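Local coordinates for A-type flavoprotein (Giardia intestinalis, PDB 2Q9U) that scavenges oxygen, probably by passing electrons from FMN to a mu-oxo-diiron centre, at residues V311-P316 and P324-A329. Residues are numbered along the deposited sequence; the frame is centred on the assembly and turned at random.
Sequences VAFASP and PSVAAA. With FMN (flavin mononucleotide), chain F; NO3 (nitrate ion), chain D.
The ring of Phe313 is met at its edge by Val326 and Ala329. Ala329 CB lies 4.3 Å from Phe313 CE2, close to the ring plane. Val326 CG1 approaches the same edge, 4.3 Å from Phe313 CD2. On the opposite edge, near CD1 and CE1, sits Val311 CG2 of the same strand, also in the ring plane. The contact belongs to the flavodoxin-like fold. Strand 310-314 is the middle strand of its five-stranded parallel sheet. Helix 324-336 follows it and leads to strand 344-350, forming a beta-alpha-beta crossover. The axes of 311-314 and 324-329 approach to 9.7 Å, and the helix runs back against the strand at 147°.

Val326 carries most of the helix's side of the contact, and its two methyl branches go to different partners. Its CG1 is anti to the backbone N (chi1 178°), which directs that branch to Phe313 and leaves CG2 for the end of the strand. There CG2 lies 3.7 Å from Ala314 O and also touches Ser315 CB. Ile360 and Leu364 of helix 356-367 pack on Phe313 too, so the ring links two helices on this side of the sheet.

The loop after the strand enters the FMN pocket. Pro316 contributes CB, 3.3 Å from O5' of the flavin mononucleotide. Ser315 OG donates to Pro316 O at 2.7 Å and accepts from Met323 N. This hydroxyl therefore ties together the two ends of the FMN-binding loop. The start of the helix holds a nitrate ion, probably from the crystallisation liquor. The partial positive charge of the helix end may favour the anion. Ser325 OG bonds to Asp264 OD2, while Ser325 N donates to nitrate O3 at 2.9 Å, with an N-H...O angle of 159°.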
loop_
_atom_site.group_PDB
_atom_site.type_symbol
_atom_site.label_atom_id
_atom_site.label_comp_id
_atom_site.label_asym_id
_atom_site.label_seq_id
_atom_site.Cartn_x
_atom_site.Cartn_y
_atom_site.Cartn_z
ATOM N N VAL A 311 18.452 21.685 3.147
ATOM C CA VAL A 311 18.105 20.268 2.926
ATOM C C VAL A 311 19.346 19.381 2.818
ATOM O O VAL A 311 20.456 19.852 2.522
ATOM C CB VAL A 311 17.216 20.061 1.650
ATOM C CG1 VAL A 311 15.884 20.780 1.795
ATOM C CG2 VAL A 311 17.950 20.498 0.323
ATOM N N ALA A 312 19.139 18.093 3.053
ATOM C CA ALA A 312 20.135 17.079 2.678
ATOM C C ALA A 312 19.457 15.914 1.944
ATOM O O ALA A 312 18.318 15.535 2.276
ATOM C CB ALA A 312 20.900 16.577 3.929
ATOM N N PHE A 313 20.148 15.382 0.931
ATOM C CA PHE A 313 19.704 14.192 0.229
ATOM C C PHE A 313 20.763 13.105 0.326
ATOM O O PHE A 313 21.976 13.365 0.174
ATOM C CB PHE A 313 19.414 14.495 -1.230
ATOM C CG PHE A 313 18.066 15.148 -1.460
ATOM C CD1 PHE A 313 17.851 16.488 -1.088
ATOM C CD2 PHE A 313 17.025 14.438 -2.030
ATOM C CE1 PHE A 313 16.610 17.115 -1.290
ATOM C CE2 PHE A 313 15.771 15.071 -2.271
ATOM C CZ PHE A 313 15.569 16.407 -1.882
ATOM N N ALA A 314 20.306 11.881 0.543
ATOM C CA ALA A 314 21.238 10.798 0.814
ATOM C C ALA A 314 20.751 9.501 0.208
ATOM O O ALA A 314 19.554 9.264 0.123
ATOM C CB ALA A 314 21.444 10.642 2.304
ATOM N N SER A 315 21.708 8.675 -0.193
ATOM C CA SER A 315 21.423 7.341 -0.721
ATOM C C SER A 315 22.704 6.512 -0.699
ATOM O O SER A 315 23.778 7.049 -0.984
ATOM C CB SER A 315 20.935 7.448 -2.184
ATOM O OG SER A 315 20.835 6.181 -2.799
ATOM N N PRO A 316 22.591 5.194 -0.412
ATOM C CA PRO A 316 23.713 4.329 -0.790
ATOM C C PRO A 316 23.841 4.204 -2.292
ATOM O O PRO A 316 22.902 4.530 -3.048
ATOM C CB PRO A 316 23.343 2.966 -0.153
ATOM C CG PRO A 316 21.866 2.978 -0.044
ATOM C CD PRO A 316 21.529 4.449 0.284
ATOM N N PRO A 324 16.654 4.502 -7.007
ATOM C CA PRO A 324 15.601 5.043 -7.870
ATOM C C PRO A 324 14.645 5.974 -7.118
ATOM O O PRO A 324 14.216 6.984 -7.686
ATOM C CB PRO A 324 14.859 3.776 -8.350
ATOM C CG PRO A 324 15.962 2.698 -8.359
ATOM C CD PRO A 324 16.734 3.022 -7.099
ATOM N N SER A 325 14.315 5.653 -5.857
ATOM C CA SER A 325 13.369 6.480 -5.061
ATOM C C SER A 325 13.909 7.911 -4.844
ATOM O O SER A 325 13.154 8.923 -4.863
ATOM C CB SER A 325 13.065 5.815 -3.719
ATOM O OG SER A 325 14.262 5.666 -2.957
ATOM N N VAL A 326 15.218 8.005 -4.680
ATOM C CA VAL A 326 15.856 9.315 -4.484
ATOM C C VAL A 326 15.926 10.084 -5.814
ATOM O O VAL A 326 15.746 11.316 -5.824
ATOM C CB VAL A 326 17.224 9.168 -3.755
ATOM C CG1 VAL A 326 17.962 10.531 -3.563
ATOM C CG2 VAL A 326 17.018 8.511 -2.404
ATOM N N ALA A 327 16.188 9.386 -6.921
ATOM C CA ALA A 327 16.070 9.988 -8.287
ATOM C C ALA A 327 14.653 10.562 -8.521
ATOM O O ALA A 327 14.480 11.662 -9.089
ATOM C CB ALA A 327 16.425 8.953 -9.383
ATOM N N ALA A 328 13.642 9.844 -8.062
ATOM C CA ALA A 328 12.269 10.350 -8.243
ATOM C C ALA A 328 12.073 11.618 -7.416
ATOM O O ALA A 328 11.548 12.630 -7.921
ATOM C CB ALA A 328 11.238 9.275 -7.883
ATOM N N ALA A 329 12.543 11.585 -6.161
ATOM C CA ALA A 329 12.348 12.727 -5.245
ATOM C C ALA A 329 13.071 13.950 -5.797
ATOM O O ALA A 329 12.518 15.048 -5.802
ATOM C CB ALA A 329 12.824 12.404 -3.843
HETATM N N1 FMN F . 28.110 -0.435 -3.797
HETATM C C2 FMN F . 28.807 0.211 -4.775
HETATM O O2 FMN F . 29.823 0.859 -4.477
HETATM N N3 FMN F . 28.397 0.112 -6.091
HETATM C C4 FMN F . 27.261 -0.599 -6.442
HETATM O O4 FMN F . 26.878 -0.530 -7.608
HETATM C C4A FMN F . 26.529 -1.258 -5.437
HETATM N N5 FMN F . 25.399 -2.018 -5.722
HETATM C C5A FMN F . 24.728 -2.656 -4.684
HETATM C C6 FMN F . 23.589 -3.422 -4.954
HETATM C C7 FMN F . 22.892 -4.071 -3.919
HETATM C C7M FMN F . 21.802 -5.040 -4.295
HETATM C C8 FMN F . 23.337 -3.965 -2.603
HETATM C C8M FMN F . 22.559 -4.553 -1.451
HETATM C C9 FMN F . 24.474 -3.207 -2.331
HETATM C C9A FMN F . 25.175 -2.550 -3.360
HETATM N N10 FMN F . 26.305 -1.784 -3.080
HETATM C C10 FMN F . 26.985 -1.170 -4.110
HETATM C "C1'" FMN F . 26.833 -1.632 -1.684
HETATM C "C2'" FMN F . 26.007 -0.652 -0.854
HETATM O "O2'" FMN F . 26.125 0.690 -1.321
HETATM C "C3'" FMN F . 26.459 -0.863 0.593
HETATM O "O3'" FMN F . 25.897 -2.091 1.030
HETATM C "C4'" FMN F . 26.039 0.225 1.559
HETATM O "O4'" FMN F . 26.725 0.049 2.791
HETATM C "C5'" FMN F . 24.542 0.189 1.838
HETATM O "O5'" FMN F . 24.179 1.352 2.562
HETATM P P FMN F . 22.929 1.279 3.544
HETATM O O1P FMN F . 22.560 2.721 3.847
HETATM O O2P FMN F . 21.829 0.558 2.820
HETATM O O3P FMN F . 23.269 0.534 4.824
HETATM N N NO3 D . 14.014 2.053 -4.602
HETATM O O1 NO3 D . 12.751 2.182 -5.207
HETATM O O2 NO3 D . 14.451 0.805 -4.166
HETATM O O3 NO3 D . 14.827 3.162 -4.400
#